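Local coordinates for protein cytochrome P450 113A1 (Saccharopolyspora erythraea, PDB 2JJN) that hydroxylates the macrolactone ring of erythromycin D at C-12, using a heme iron, molecular oxygen and NADPH to make erythromycin C, at residues A[167-172]-A[391-396]. The protein carries 2 engineered substitutions. Residues are numbered along the deposited sequence; the frame is centred on the assembly and turned at random. Where two conformers were deposited one is given.
Sequences GALVDI and QIVLGT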
# COMPACT_ATOMS: atom_id res chain seq x y z
N GLY A 167 -5.91 6.87 -11.61
CA GLY A 167 -6.42 8.15 -12.06
C GLY A 167 -6.76 9.07 -10.90
O GLY A 167 -6.42 10.26 -10.93
N ALA A 168 -7.44 8.53 -9.90
CA ALA A 168 -7.85 9.31 -8.72
C ALA A 168 -6.62 9.90 -8.03
O ALA A 168 -6.62 11.07 -7.61
CB ALA A 168 -8.62 8.41 -7.75
N LEU A 169 -5.57 9.09 -7.92
CA LEU A 169 -4.35 9.52 -7.24
C LEU A 169 -3.68 10.64 -8.00
O LEU A 169 -2.95 11.44 -7.41
CB LEU A 169 -3.37 8.34 -7.06
CG LEU A 169 -3.77 7.16 -6.17
CD1 LEU A 169 -2.60 6.19 -5.95
CD2 LEU A 169 -4.32 7.63 -4.82
N VAL A 170 -3.93 10.72 -9.31
CA VAL A 170 -3.37 11.78 -10.12
C VAL A 170 -4.30 12.99 -10.20
O VAL A 170 -3.85 14.15 -10.14
CB VAL A 170 -2.98 11.28 -11.55
CG1 VAL A 170 -2.58 12.46 -12.44
CG2 VAL A 170 -1.83 10.26 -11.45
N ASP A 171 -5.60 12.72 -10.33
CA ASP A 171 -6.58 13.78 -10.64
C ASP A 171 -7.17 14.51 -9.43
O ASP A 171 -7.53 15.71 -9.53
CB ASP A 171 -7.69 13.22 -11.52
CG ASP A 171 -7.22 13.01 -12.93
OD1 ASP A 171 -7.48 11.93 -13.49
OD2 ASP A 171 -6.57 13.93 -13.47
N ILE A 172 -7.30 13.81 -8.31
CA ILE A 172 -7.81 14.45 -7.11
C ILE A 172 -6.65 15.05 -6.34
O ILE A 172 -5.83 14.33 -5.80
CB ILE A 172 -8.61 13.46 -6.19
CG1 ILE A 172 -9.74 12.78 -6.98
CG2 ILE A 172 -9.14 14.21 -4.97
CD1 ILE A 172 -10.50 11.72 -6.22
N GLN A 391 1.58 12.40 -5.61
CA GLN A 391 1.04 12.37 -4.26
C GLN A 391 0.70 10.99 -3.78
O GLN A 391 0.48 10.04 -4.58
CB GLN A 391 -0.16 13.31 -4.13
CG GLN A 391 -0.82 13.61 -5.45
CD GLN A 391 -2.15 14.32 -5.31
OE1 GLN A 391 -2.24 15.43 -4.76
NE2 GLN A 391 -3.20 13.67 -5.81
N ILE A 392 0.63 10.90 -2.45
CA ILE A 392 0.08 9.75 -1.74
C ILE A 392 1.01 8.52 -1.75
O ILE A 392 1.47 8.10 -0.67
CB ILE A 392 -1.33 9.36 -2.22
CG1 ILE A 392 -2.28 10.58 -2.09
CG2 ILE A 392 -1.85 8.13 -1.46
CD1 ILE A 392 -2.26 11.28 -0.78
N VAL A 393 1.29 7.98 -2.94
CA VAL A 393 2.13 6.79 -3.06
C VAL A 393 3.50 7.14 -3.61
O VAL A 393 3.70 8.20 -4.25
CB VAL A 393 1.47 5.68 -3.91
CG1 VAL A 393 0.14 5.24 -3.31
CG2 VAL A 393 1.28 6.14 -5.36
N LEU A 394 4.47 6.28 -3.31
CA LEU A 394 5.81 6.43 -3.84
C LEU A 394 6.04 5.42 -4.95
O LEU A 394 6.28 4.25 -4.70
CB LEU A 394 6.84 6.24 -2.69
CG LEU A 394 8.28 6.47 -3.10
CD1 LEU A 394 8.56 7.99 -3.18
CD2 LEU A 394 9.27 5.85 -2.11
N GLY A 395 5.94 5.84 -6.22
CA GLY A 395 5.94 4.86 -7.31
C GLY A 395 5.75 5.54 -8.64
O GLY A 395 5.70 6.78 -8.72
N THR A 396 5.64 4.71 -9.67
CA THR A 396 5.41 5.27 -11.00
C THR A 396 4.12 4.74 -11.59
O THR A 396 3.73 3.59 -11.35
CB THR A 396 6.59 5.02 -11.92
OG1 THR A 396 6.75 3.62 -12.12
CG2 THR A 396 7.89 5.61 -11.32
O HOH W 1 -0.22 11.32 -7.89
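Gln391 lays its side-chain amide across the final turn of helix 165-171 and Ile172, where the chain leaves helical geometry, illustrating how one amide can tie a loop to a helix end. Gln391 NE2 donates to Leu169 O at 2.8 Å and, equally straight, to Ile172 O at 2.7 Å. Both oxygens lie close to the amide plane, although the nitrogen lies out of both carbonyl planes, more so for Leu169. OE1 accepts from the backbone N of Met174, which fixes the rotation of the flat group. The chain is extended beyond CG, with a first torsion (chi1 22°) that falls well short of staggered. A water accepts from Gln391 N at 3.1 Å and donates to Leu169 O at 2.8 Å, giving that carbonyl a second grip.

In the conformer described, one of two and so less certain, Leu169 crosses Val393 at about a right angle, with Leu169 CD1 3.9 Å from Val393 CG1 and CG2. Ile244 of helix 228-259 touches both side chains. A classic gamma-turn centred on Ile392 is closed by Val393 N to Gln391 O at 2.8 Å.

The side chain of Ile392 lies about 6 Å from that of Gln292, a substrate-binding residue. The end of the F helix thus meets the loop corresponding to substrate recognition site 6 in relatives, at the distal roof of the P450 heme pocket in this closed form.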